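Cell wall mannoprotein 1 (Neosartorya fumigata, PDB 5J5L) binds arachidonic acid within its helical bundle and is probably a constitutive cell-wall protein recognised as an antigen by the host's antibody response. Local coordinates at residues I13-N18 and G75-I80; L20-N25 and T82-I87; L61-T67 and I124-D129; I6-L10 and S68-L73. All blocks are in the same frame, centred on the assembly; numbering follows the deposited sequence.

Contact 1. Residues I13-N18 and G75-I80; sequences IKTDIN and GLKPDI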
loop_
_atom_site.group_PDB
_atom_site.type_symbol
_atom_site.label_atom_id
_atom_site.label_comp_id
_atom_site.label_asym_id
_atom_site.label_seq_id
_atom_site.Cartn_x
_atom_site.Cartn_y
_atom_site.Cartn_z
ATOM N N ILE A 13 -6.196 -4.293 3.557
ATOM C CA ILE A 13 -4.909 -3.772 3.090
ATOM C C ILE A 13 -3.964 -3.502 4.276
ATOM O O ILE A 13 -2.788 -3.902 4.247
ATOM C CB ILE A 13 -5.101 -2.513 2.217
ATOM C CG1 ILE A 13 -5.789 -2.902 0.899
ATOM C CG2 ILE A 13 -3.773 -1.815 1.961
ATOM C CD1 ILE A 13 -6.453 -1.746 0.176
ATOM N N LYS A 14 -4.486 -2.854 5.307
ATOM C CA LYS A 14 -3.695 -2.560 6.507
ATOM C C LYS A 14 -3.136 -3.850 7.093
ATOM O O LYS A 14 -1.946 -3.947 7.425
ATOM C CB LYS A 14 -4.563 -1.856 7.553
ATOM C CG LYS A 14 -3.787 -1.295 8.736
ATOM C CD LYS A 14 -4.746 -0.669 9.734
ATOM C CE LYS A 14 -4.037 0.163 10.784
ATOM N NZ LYS A 14 -3.826 1.566 10.326
ATOM N N THR A 15 -3.998 -4.847 7.232
ATOM C CA THR A 15 -3.557 -6.143 7.743
ATOM C C THR A 15 -2.467 -6.767 6.871
ATOM O O THR A 15 -1.448 -7.238 7.399
ATOM C CB THR A 15 -4.759 -7.080 7.940
ATOM O OG1 THR A 15 -5.652 -6.446 8.850
ATOM C CG2 THR A 15 -4.327 -8.417 8.519
ATOM N N ASP A 16 -2.646 -6.731 5.545
ATOM C CA ASP A 16 -1.648 -7.251 4.605
ATOM C C ASP A 16 -0.285 -6.587 4.805
ATOM O O ASP A 16 0.745 -7.266 4.826
ATOM C CB ASP A 16 -2.053 -6.997 3.151
ATOM C CG ASP A 16 -3.290 -7.766 2.702
ATOM O OD1 ASP A 16 -3.668 -8.829 3.283
ATOM O OD2 ASP A 16 -3.874 -7.314 1.674
ATOM N N ILE A 17 -0.287 -5.253 4.908
ATOM C CA ILE A 17 0.947 -4.490 5.057
ATOM C C ILE A 17 1.672 -4.898 6.336
ATOM O O ILE A 17 2.886 -5.115 6.322
ATOM C CB ILE A 17 0.700 -2.969 5.049
ATOM C CG1 ILE A 17 0.214 -2.507 3.662
ATOM C CG2 ILE A 17 1.968 -2.206 5.416
ATOM C CD1 ILE A 17 -0.511 -1.171 3.674
ATOM N N ASN A 18 0.931 -5.004 7.433
ATOM C CA ASN A 18 1.566 -5.315 8.706
ATOM C C ASN A 18 2.100 -6.735 8.734
ATOM O O ASN A 18 3.150 -6.984 9.307
ATOM C CB ASN A 18 0.612 -4.998 9.837
ATOM C CG ASN A 18 0.403 -3.495 9.975
ATOM O OD1 ASN A 18 1.353 -2.701 9.816
ATOM N ND2 ASN A 18 -0.821 -3.094 10.245
ATOM N N GLY A 75 -4.475 6.766 7.447
ATOM C CA GLY A 75 -3.981 5.871 8.493
ATOM C C GLY A 75 -3.052 4.799 7.989
ATOM O O GLY A 75 -2.212 4.291 8.743
ATOM N N LEU A 76 -3.146 4.463 6.702
ATOM C CA LEU A 76 -2.170 3.546 6.096
ATOM C C LEU A 76 -0.754 4.139 5.986
ATOM O O LEU A 76 0.214 3.390 5.918
ATOM C CB LEU A 76 -2.640 3.072 4.711
ATOM C CG LEU A 76 -3.955 2.297 4.634
ATOM C CD1 LEU A 76 -4.359 2.027 3.186
ATOM C CD2 LEU A 76 -3.888 0.994 5.420
ATOM N N LYS A 77 -0.626 5.469 5.976
ATOM C CA LYS A 77 0.648 6.107 5.648
ATOM C C LYS A 77 1.795 5.642 6.573
ATOM O O LYS A 77 2.836 5.187 6.082
ATOM C CB LYS A 77 0.524 7.642 5.644
ATOM C CG LYS A 77 1.820 8.383 5.317
ATOM C CD LYS A 77 1.837 9.796 5.883
ATOM C CE LYS A 77 0.777 10.675 5.248
ATOM N NZ LYS A 77 0.858 12.076 5.747
ATOM N N PRO A 78 1.607 5.743 7.904
ATOM C CA PRO A 78 2.713 5.285 8.759
ATOM C C PRO A 78 3.006 3.792 8.629
ATOM O O PRO A 78 4.158 3.382 8.772
ATOM C CB PRO A 78 2.246 5.621 10.180
ATOM C CG PRO A 78 0.790 5.865 10.081
ATOM C CD PRO A 78 0.515 6.336 8.689
ATOM N N ASP A 79 1.985 2.986 8.351
ATOM C CA ASP A 79 2.195 1.549 8.148
ATOM C C ASP A 79 3.013 1.295 6.892
ATOM O O ASP A 79 3.895 0.429 6.864
ATOM C CB ASP A 79 0.873 0.795 8.070
ATOM C CG ASP A 79 0.063 0.890 9.356
ATOM O OD1 ASP A 79 0.623 1.273 10.406
ATOM O OD2 ASP A 79 -1.133 0.598 9.300
ATOM N N ILE A 80 2.732 2.064 5.843
ATOM C CA ILE A 80 3.465 1.948 4.591
ATOM C C ILE A 80 4.919 2.361 4.776
ATOM O O ILE A 80 5.838 1.648 4.348
ATOM C CB ILE A 80 2.772 2.779 3.482
ATOM C CG1 ILE A 80 1.428 2.150 3.138
ATOM C CG2 ILE A 80 3.663 2.914 2.242
ATOM C CD1 ILE A 80 0.517 3.073 2.350
HETATM O O HOH W 1 -2.035 4.182 11.360
HETATM O O HOH W 2 3.945 -1.870 8.604
#
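K14 reaches from helix 3-26 over L76 to the carboxylate of D79 on helix 63-89. At its base, K14 CB lies 3.6 Å from L76 CD2. K14 CG, still close to that methyl, also comes within 3.3 Å of D79 OD2, and CD and CE run on past the same oxygen. CG stands anti to the backbone N and the chain stays extended until its last torsion, where a bend (chi4 87°) turns the amine to D79. The resulting salt bridge measures 3.0 Å from K14 NZ to D79 OD2, met on the syn side with the nitrogen 25° out of the carboxylate plane. A water that donates to G75 O is also held weakly by NZ. N18 joins less directly: a second water donates both to N18 OD1 and to D79 O. Beneath this polar edge, I17 CD1 rests 3.9 Å from I80 CG1, and I13 CG2 meets L76 CD1 at 4.1 Å. I80 itself touches the bound arachidonic acid. The segment axes run 10.0 Å apart at 13°, so a charged outer edge over an aliphatic inner layer joins two nearly parallel helices of an all-helical bundle beside its lipid pocket.

Contact 2. Residues L20-N25 and T82-I87; sequences LTQHFN and TSLDAI. With ACD (arachidonic acid), chain B.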
loop_
_atom_site.group_PDB
_atom_site.type_symbol
_atom_site.label_atom_id
_atom_site.label_comp_id
_atom_site.label_asym_id
_atom_site.label_seq_id
_atom_site.Cartn_x
_atom_site.Cartn_y
_atom_site.Cartn_z
ATOM N N LEU A 20 3.280 -8.240 5.948
ATOM C CA LEU A 20 4.521 -8.114 5.180
ATOM C C LEU A 20 5.696 -7.607 6.010
ATOM O O LEU A 20 6.809 -8.114 5.908
ATOM C CB LEU A 20 4.329 -7.165 3.994
ATOM C CG LEU A 20 3.796 -7.788 2.726
ATOM C CD1 LEU A 20 3.561 -6.691 1.701
ATOM C CD2 LEU A 20 4.759 -8.822 2.153
ATOM N N THR A 21 5.439 -6.575 6.808
ATOM C CA THR A 21 6.465 -5.993 7.661
ATOM C C THR A 21 7.045 -7.053 8.585
ATOM O O THR A 21 8.260 -7.092 8.829
ATOM C CB THR A 21 5.918 -4.810 8.480
ATOM O OG1 THR A 21 5.422 -3.800 7.581
ATOM C CG2 THR A 21 6.987 -4.202 9.362
ATOM N N GLN A 22 6.164 -7.895 9.126
ATOM C CA GLN A 22 6.611 -9.011 9.963
ATOM C C GLN A 22 7.548 -9.955 9.211
ATOM O O GLN A 22 8.568 -10.412 9.774
ATOM C CB GLN A 22 5.412 -9.782 10.524
ATOM C CG GLN A 22 4.649 -9.063 11.620
ATOM C CD GLN A 22 3.463 -9.874 12.115
ATOM O OE1 GLN A 22 2.631 -10.332 11.326
ATOM N NE2 GLN A 22 3.381 -10.057 13.423
ATOM N N HIS A 23 7.209 -10.262 7.961
ATOM C CA HIS A 23 8.085 -11.053 7.097
ATOM C C HIS A 23 9.435 -10.376 6.919
ATOM O O HIS A 23 10.479 -11.022 7.078
ATOM C CB HIS A 23 7.465 -11.313 5.725
ATOM C CG HIS A 23 6.435 -12.395 5.734
ATOM N ND1 HIS A 23 6.737 -13.706 5.450
ATOM C CD2 HIS A 23 5.107 -12.361 5.991
ATOM C CE1 HIS A 23 5.644 -14.440 5.554
ATOM N NE2 HIS A 23 4.636 -13.644 5.866
ATOM N N PHE A 24 9.417 -9.082 6.602
ATOM C CA PHE A 24 10.666 -8.351 6.356
ATOM C C PHE A 24 11.599 -8.403 7.548
ATOM O O PHE A 24 12.787 -8.670 7.395
ATOM C CB PHE A 24 10.435 -6.886 5.987
ATOM C CG PHE A 24 9.572 -6.678 4.767
ATOM C CD1 PHE A 24 9.496 -7.628 3.764
ATOM C CD2 PHE A 24 8.849 -5.520 4.638
ATOM C CE1 PHE A 24 8.701 -7.431 2.646
ATOM C CE2 PHE A 24 8.059 -5.310 3.527
ATOM C CZ PHE A 24 7.974 -6.270 2.537
ATOM N N ASN A 25 11.049 -8.197 8.737
ATOM C CA ASN A 25 11.850 -8.149 9.959
ATOM C C ASN A 25 12.495 -9.491 10.320
ATOM O O ASN A 25 13.533 -9.521 10.993
ATOM C CB ASN A 25 11.007 -7.611 11.113
ATOM C CG ASN A 25 10.694 -6.133 10.961
ATOM O OD1 ASN A 25 11.471 -5.381 10.367
ATOM N ND2 ASN A 25 9.586 -5.706 11.528
ATOM N N THR A 82 6.628 2.429 7.571
ATOM C CA THR A 82 7.260 1.405 8.415
ATOM C C THR A 82 7.639 0.163 7.588
ATOM O O THR A 82 8.746 -0.389 7.730
ATOM C CB THR A 82 6.339 1.024 9.599
ATOM O OG1 THR A 82 6.166 2.161 10.463
ATOM C CG2 THR A 82 6.920 -0.141 10.414
ATOM N N SER A 83 6.735 -0.264 6.713
ATOM C CA SER A 83 6.956 -1.458 5.899
ATOM C C SER A 83 8.086 -1.246 4.909
ATOM O O SER A 83 8.985 -2.105 4.765
ATOM C CB SER A 83 5.653 -1.865 5.183
ATOM O OG SER A 83 5.722 -3.176 4.666
ATOM N N LEU A 84 8.074 -0.096 4.246
ATOM C CA LEU A 84 9.135 0.254 3.316
ATOM C C LEU A 84 10.486 0.362 4.033
ATOM O O LEU A 84 11.497 -0.140 3.525
ATOM C CB LEU A 84 8.801 1.548 2.597
ATOM C CG LEU A 84 7.649 1.428 1.585
ATOM C CD1 LEU A 84 7.225 2.791 1.099
ATOM C CD2 LEU A 84 8.058 0.533 0.424
ATOM N N ASP A 85 10.494 0.971 5.221
ATOM C CA ASP A 85 11.724 1.048 6.023
ATOM C C ASP A 85 12.256 -0.353 6.317
ATOM O O ASP A 85 13.460 -0.589 6.283
ATOM C CB ASP A 85 11.499 1.770 7.360
ATOM C CG ASP A 85 11.345 3.296 7.212
ATOM O OD1 ASP A 85 11.694 3.838 6.146
ATOM O OD2 ASP A 85 10.889 3.959 8.178
ATOM N N ALA A 86 11.351 -1.270 6.613
ATOM C CA ALA A 86 11.728 -2.638 7.006
ATOM C C ALA A 86 12.380 -3.431 5.885
ATOM O O ALA A 86 13.345 -4.146 6.129
ATOM C CB ALA A 86 10.521 -3.382 7.535
ATOM N N ILE A 87 11.850 -3.325 4.665
ATOM C CA ILE A 87 12.483 -3.992 3.519
ATOM C C ILE A 87 13.800 -3.314 3.127
ATOM O O ILE A 87 14.794 -3.994 2.824
ATOM C CB ILE A 87 11.524 -4.177 2.317
ATOM C CG1 ILE A 87 12.195 -5.017 1.215
ATOM C CG2 ILE A 87 11.050 -2.871 1.731
ATOM C CD1 ILE A 87 12.512 -6.428 1.636
HETATM C C1 ACD B . 11.059 -11.271 2.794
HETATM C C2 ACD B . 10.925 -10.576 1.460
HETATM C C3 ACD B . 12.297 -10.300 0.879
HETATM C C4 ACD B . 12.190 -9.906 -0.595
HETATM C C5 ACD B . 11.413 -10.950 -1.362
HETATM C C6 ACD B . 10.279 -10.721 -2.049
HETATM C C7 ACD B . 9.651 -9.360 -2.217
HETATM C C8 ACD B . 8.412 -9.174 -1.357
HETATM C C9 ACD B . 8.074 -8.008 -0.781
HETATM C C10 ACD B . 8.886 -6.726 -0.848
HETATM C C11 ACD B . 8.349 -5.794 -1.902
HETATM C C12 ACD B . 7.795 -4.591 -1.694
HETATM C C13 ACD B . 7.553 -3.913 -0.360
HETATM C C14 ACD B . 6.167 -4.353 0.076
HETATM C C15 ACD B . 5.313 -3.601 0.779
HETATM C C16 ACD B . 5.619 -2.197 1.220
HETATM C C17 ACD B . 4.318 -1.490 1.567
HETATM C C18 ACD B . 3.467 -1.231 0.337
HETATM C C19 ACD B . 2.257 -0.393 0.675
HETATM C C20 ACD B . 1.092 -0.596 -0.258
HETATM O O1 ACD B . 11.135 -10.520 3.775
HETATM O O2 ACD B . 11.062 -12.515 2.877
HETATM O O HOH W 3 13.733 -5.097 8.684
#
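F24 lays its ring against I87 where two neighbouring, nearly parallel helices of the bundle form one wall of the arachidonic acid pocket; the segment axes come within 8.7 Å and cross at 21°. The aromatic contact is a CH-pi interaction: I87 CB sits 3.8 Å from the centroid of the F24 ring and 12° off its normal. L20 O lies over the opposite face, offset toward the rim, so the ring is sandwiched between its own helix and the partner. Apolar packing extends this layer. A86 CB meets F24 CB at 3.8 Å and also touches T21 CG2; a chi1 of -59° in T21 sets OG1 beside its backbone N, in reach of I17 O, and leaves CG2 for A86.

The polar links are lighter. S83 OG gives T21 OG1 a weak hydrogen bond of 3.0 Å, whereas the firmer partner of T21 OG1 is I17 O, one turn earlier on its own helix. At the outer edge a water donates to both N25 OD1 and A86 O, bridging the helices beside the A86 methyl.

Lipid contacts line the inner side. L20 CD1 packs on C15 of the fatty acid at 3.7 Å, L84 CD2 lies near C16 and I87 CD1 near C3, while L20 and H23 also touch helix 31-56. The F24 ring presents its edge to the ligand: CZ approaches C10 at 3.5 Å, C14 lies in the ring plane, and F24 CD1 comes within 3.3 Å of the carboxylate oxygen O1.

Contact 3. Residues L61-T67 and I124-D129; sequences LSAADST and IATATD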
loop_
_atom_site.group_PDB
_atom_site.type_symbol
_atom_site.label_atom_id
_atom_site.label_comp_id
_atom_site.label_asym_id
_atom_site.label_seq_id
_atom_site.Cartn_x
_atom_site.Cartn_y
_atom_site.Cartn_z
ATOM N N LEU A 61 -19.533 10.295 -1.678
ATOM C CA LEU A 61 -19.660 9.898 -0.290
ATOM C C LEU A 61 -20.309 10.993 0.541
ATOM O O LEU A 61 -20.071 12.184 0.322
ATOM C CB LEU A 61 -18.279 9.571 0.283
ATOM C CG LEU A 61 -17.543 8.384 -0.355
ATOM C CD1 LEU A 61 -16.144 8.250 0.219
ATOM C CD2 LEU A 61 -18.310 7.081 -0.177
ATOM N N SER A 62 -21.131 10.595 1.506
ATOM C CA SER A 62 -21.601 11.524 2.533
ATOM C C SER A 62 -20.389 12.157 3.242
ATOM O O SER A 62 -19.253 11.667 3.106
ATOM C CB SER A 62 -22.478 10.772 3.538
ATOM O OG SER A 62 -21.697 9.903 4.338
ATOM N N ALA A 63 -20.612 13.234 3.990
ATOM C CA ALA A 63 -19.524 13.878 4.729
ATOM C C ALA A 63 -18.872 12.921 5.727
ATOM O O ALA A 63 -17.652 12.843 5.806
ATOM C CB ALA A 63 -20.011 15.119 5.454
ATOM N N ALA A 64 -19.691 12.198 6.488
ATOM C CA ALA A 64 -19.171 11.263 7.488
ATOM C C ALA A 64 -18.404 10.121 6.825
ATOM O O ALA A 64 -17.326 9.736 7.284
ATOM C CB ALA A 64 -20.304 10.722 8.352
ATOM N N ASP A 65 -18.943 9.590 5.734
ATOM C CA ASP A 65 -18.267 8.495 5.023
ATOM C C ASP A 65 -16.967 8.945 4.360
ATOM O O ASP A 65 -15.978 8.207 4.349
ATOM C CB ASP A 65 -19.193 7.846 3.988
ATOM C CG ASP A 65 -20.293 6.991 4.620
ATOM O OD1 ASP A 65 -20.217 6.672 5.824
ATOM O OD2 ASP A 65 -21.242 6.612 3.905
ATOM N N SER A 66 -16.978 10.141 3.790
ATOM C CA SER A 66 -15.777 10.733 3.242
ATOM C C SER A 66 -14.691 10.852 4.318
ATOM O O SER A 66 -13.523 10.494 4.086
ATOM C CB SER A 66 -16.096 12.097 2.645
ATOM O OG SER A 66 -14.951 12.649 2.029
ATOM N N THR A 67 -15.069 11.312 5.506
ATOM C CA THR A 67 -14.102 11.436 6.603
ATOM C C THR A 67 -13.562 10.053 6.958
ATOM O O THR A 67 -12.348 9.861 7.131
ATOM C CB THR A 67 -14.742 12.087 7.850
ATOM O OG1 THR A 67 -15.150 13.415 7.520
ATOM C CG2 THR A 67 -13.766 12.134 9.018
ATOM N N ILE A 124 -14.522 10.302 -5.132
ATOM C CA ILE A 124 -15.770 10.189 -4.376
ATOM C C ILE A 124 -15.780 10.915 -3.027
ATOM O O ILE A 124 -16.828 11.038 -2.391
ATOM C CB ILE A 124 -16.193 8.714 -4.207
ATOM C CG1 ILE A 124 -15.157 7.920 -3.403
ATOM C CG2 ILE A 124 -16.433 8.093 -5.580
ATOM C CD1 ILE A 124 -15.595 6.500 -3.128
ATOM N N ALA A 125 -14.628 11.407 -2.604
ATOM C CA ALA A 125 -14.523 12.199 -1.386
ATOM C C ALA A 125 -15.081 13.619 -1.560
ATOM O O ALA A 125 -15.249 14.121 -2.684
ATOM C CB ALA A 125 -13.073 12.266 -0.949
ATOM N N THR A 126 -15.346 14.281 -0.435
ATOM C CA THR A 126 -15.686 15.696 -0.455
ATOM C C THR A 126 -14.505 16.511 -1.002
ATOM O O THR A 126 -13.357 16.048 -1.022
ATOM C CB THR A 126 -16.083 16.235 0.942
ATOM O OG1 THR A 126 -14.957 16.168 1.824
ATOM C CG2 THR A 126 -17.231 15.442 1.534
ATOM N N ALA A 127 -14.800 17.718 -1.476
ATOM C CA ALA A 127 -13.768 18.563 -2.065
ATOM C C ALA A 127 -12.593 18.768 -1.106
ATOM O O ALA A 127 -11.435 18.650 -1.501
ATOM C CB ALA A 127 -14.350 19.903 -2.481
ATOM N N THR A 128 -12.899 19.052 0.155
ATOM C CA THR A 128 -11.864 19.216 1.175
ATOM C C THR A 128 -11.075 17.923 1.423
ATOM O O THR A 128 -9.839 17.930 1.476
ATOM C CB THR A 128 -12.480 19.709 2.496
ATOM O OG1 THR A 128 -13.024 21.012 2.294
ATOM C CG2 THR A 128 -11.425 19.780 3.603
ATOM N N ASP A 129 -11.787 16.813 1.575
ATOM C CA ASP A 129 -11.129 15.538 1.841
ATOM C C ASP A 129 -10.245 15.088 0.673
ATOM O O ASP A 129 -9.216 14.439 0.886
ATOM C CB ASP A 129 -12.161 14.448 2.167
ATOM C CG ASP A 129 -12.734 14.572 3.573
ATOM O OD1 ASP A 129 -12.182 15.330 4.398
ATOM O OD2 ASP A 129 -13.760 13.910 3.859
HETATM O O HOH W 4 -18.491 13.281 -1.557
HETATM O O HOH W 5 -15.970 15.055 5.197
HETATM O O HOH W 6 -12.902 14.870 6.990
#
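L61 lays its CG and CD1 across the side chain of I124, with L61 CD1 3.8 Å from I124 CG1. Beside this patch the two backbones are tied directly: L61 N donates to I124 O over 2.9 Å, in the carbonyl plane, with an N-H...O angle of 169°.

The polar centre is S66. With chi1 at -176°, its hydroxyl swings to the far side of CB from its own N and so across to the start of helix 127-150. There OG accepts from T126 N at 3.0 Å, again with an angle of 169°, and donates to D129 OD2 in a short bond of 2.5 Å that uses the anti lone pair of that oxygen. A125 CB flanks the same hydroxyl.

Both segments begin helices here. S62 is the N-cap of helix 63-89, its OG accepting from D65 N, and T126 caps helix 127-150 in the same manner, T126 OG1 taking D129 N at 3.2 Å. D129 is therefore held through its backbone by T126 and through its carboxylate by S66. Water adds further links: one molecule donates to A63 O and D129 OD2, and another joins T67 OG1 to D129 OD1.

One hydroxyl thus serves as acceptor and donor at once, joining the first turns of two helices. The D129 carboxylate, placed at both helix N termini, would probably be stabilised as an anion by their dipoles.

Contact 4. Residues I6-L10 and S68-L73; sequences ILSDL and SVTNAL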
loop_
_atom_site.group_PDB
_atom_site.type_symbol
_atom_site.label_atom_id
_atom_site.label_comp_id
_atom_site.label_asym_id
_atom_site.label_seq_id
_atom_site.Cartn_x
_atom_site.Cartn_y
_atom_site.Cartn_z
ATOM N N ILE A 6 -15.666 -0.262 1.203
ATOM C CA ILE A 6 -14.380 0.382 1.022
ATOM C C ILE A 6 -13.599 0.360 2.353
ATOM O O ILE A 6 -12.404 0.068 2.353
ATOM C CB ILE A 6 -14.538 1.832 0.513
ATOM C CG1 ILE A 6 -15.160 1.832 -0.884
ATOM C CG2 ILE A 6 -13.195 2.552 0.524
ATOM C CD1 ILE A 6 -15.658 3.188 -1.329
ATOM N N LEU A 7 -14.263 0.643 3.474
ATOM C CA LEU A 7 -13.559 0.644 4.772
ATOM C C LEU A 7 -13.024 -0.748 5.104
ATOM O O LEU A 7 -11.879 -0.881 5.558
ATOM C CB LEU A 7 -14.451 1.142 5.893
ATOM C CG LEU A 7 -14.875 2.607 5.755
ATOM C CD1 LEU A 7 -15.945 2.963 6.763
ATOM C CD2 LEU A 7 -13.690 3.525 5.902
ATOM N N SER A 8 -13.842 -1.768 4.870
ATOM C CA SER A 8 -13.423 -3.146 5.092
ATOM C C SER A 8 -12.226 -3.468 4.178
ATOM O O SER A 8 -11.251 -4.103 4.612
ATOM C CB SER A 8 -14.595 -4.094 4.837
ATOM O OG SER A 8 -14.215 -5.448 5.015
ATOM N N ASP A 9 -12.299 -3.021 2.921
ATOM C CA ASP A 9 -11.210 -3.230 1.962
ATOM C C ASP A 9 -9.911 -2.599 2.456
ATOM O O ASP A 9 -8.838 -3.180 2.307
ATOM C CB ASP A 9 -11.520 -2.604 0.603
ATOM C CG ASP A 9 -12.595 -3.322 -0.174
ATOM O OD1 ASP A 9 -12.955 -4.500 0.120
ATOM O OD2 ASP A 9 -13.066 -2.706 -1.163
ATOM N N LEU A 10 -10.004 -1.383 2.986
ATOM C CA LEU A 10 -8.822 -0.677 3.468
ATOM C C LEU A 10 -8.237 -1.361 4.707
ATOM O O LEU A 10 -7.021 -1.379 4.893
ATOM C CB LEU A 10 -9.135 0.780 3.748
ATOM C CG LEU A 10 -9.430 1.616 2.486
ATOM C CD1 LEU A 10 -10.002 2.977 2.864
ATOM C CD2 LEU A 10 -8.222 1.763 1.585
ATOM N N SER A 68 -14.464 9.081 7.041
ATOM C CA SER A 68 -14.072 7.723 7.399
ATOM C C SER A 68 -13.084 7.157 6.372
ATOM O O SER A 68 -12.046 6.624 6.749
ATOM C CB SER A 68 -15.290 6.805 7.535
ATOM O OG SER A 68 -16.137 7.176 8.622
ATOM N N VAL A 69 -13.383 7.293 5.081
ATOM C CA VAL A 69 -12.507 6.736 4.032
ATOM C C VAL A 69 -11.172 7.491 3.995
ATOM O O VAL A 69 -10.101 6.883 3.912
ATOM C CB VAL A 69 -13.232 6.746 2.671
ATOM C CG1 VAL A 69 -12.277 6.512 1.525
ATOM C CG2 VAL A 69 -14.345 5.705 2.671
ATOM N N THR A 70 -11.229 8.812 4.132
ATOM C CA THR A 70 -10.013 9.647 4.154
ATOM C C THR A 70 -9.096 9.261 5.303
ATOM O O THR A 70 -7.897 9.065 5.125
ATOM C CB THR A 70 -10.382 11.145 4.269
ATOM O OG1 THR A 70 -11.122 11.533 3.114
ATOM C CG2 THR A 70 -9.155 12.033 4.380
ATOM N N ASN A 71 -9.662 9.137 6.495
ATOM C CA ASN A 71 -8.857 8.772 7.648
ATOM C C ASN A 71 -8.303 7.363 7.579
ATOM O O ASN A 71 -7.201 7.106 8.071
ATOM C CB ASN A 71 -9.650 8.957 8.934
ATOM C CG ASN A 71 -9.764 10.416 9.333
ATOM O OD1 ASN A 71 -9.562 11.326 8.518
ATOM N ND2 ASN A 71 -10.096 10.649 10.595
ATOM N N ALA A 72 -9.073 6.449 6.993
ATOM C CA ALA A 72 -8.605 5.080 6.843
ATOM C C ALA A 72 -7.448 5.054 5.859
ATOM O O ALA A 72 -6.456 4.365 6.097
ATOM C CB ALA A 72 -9.729 4.155 6.402
ATOM N N LEU A 73 -7.567 5.795 4.758
ATOM C CA LEU A 73 -6.484 5.820 3.763
ATOM C C LEU A 73 -5.235 6.460 4.369
ATOM O O LEU A 73 -4.125 5.889 4.301
ATOM C CB LEU A 73 -6.916 6.580 2.506
ATOM C CG LEU A 73 -5.876 6.681 1.393
ATOM C CD1 LEU A 73 -5.488 5.297 0.884
ATOM C CD2 LEU A 73 -6.415 7.544 0.278
#
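L7 pushes its forked end into the hollow between S68, V69 and A72. L7 CD2 enters beside the backbone, 3.6 Å from S68 O, and reaches A72 CB at 4.0 Å; the other prong, CD1, lies along S68 CB. The next bump, one turn on, is L10. Its CD1 passes over V69 O and comes to rest 3.7 Å from A72 CB, so the A72 methyl meets both leucine ends, which approach it roughly at right angles to each other. A torsion near -65° at chi1 in both leucines sets CG anti to the carbonyl carbon, giving two similar projections on successive turns.

V69 is the answering bump from helix 63-89. Its CG2 fits between I6 and L7, 4.0 Å from I6 CG2 and at the same distance from L7 CD2. No hydrogen bond links the segments; aliphatic branches pack against side chains and backbone.

With axes 9.9 Å apart and only 7° between their directions, the helices run side by side. The interface is roofed by others: I6, V69 and L73 all touch L121 of helix 100-124, I6 also meets I124, and L73 reaches I133 on helix 127-150.

How the contacts relate
From the N terminus, helix 3-26 supplies the first segments of contacts 4, 1 and 2 in that order, and helix 63-89 supplies their partners in the same order. Each closes a loop through helix 31-56, and the three loops cross rather than nest, as two parallel helices require. L76 CD2 on L10 O joins contact 4 to contact 1, and I17 CG2 on S83 CB joins contact 1 to contact 2 at the lipid end. Contact 3 closes a later, crossing loop from the start of helix 63-89 to that of helix 127-150. It touches contact 4 through D129 and T70, while lying about 31 Å, centre to centre, from contact 2.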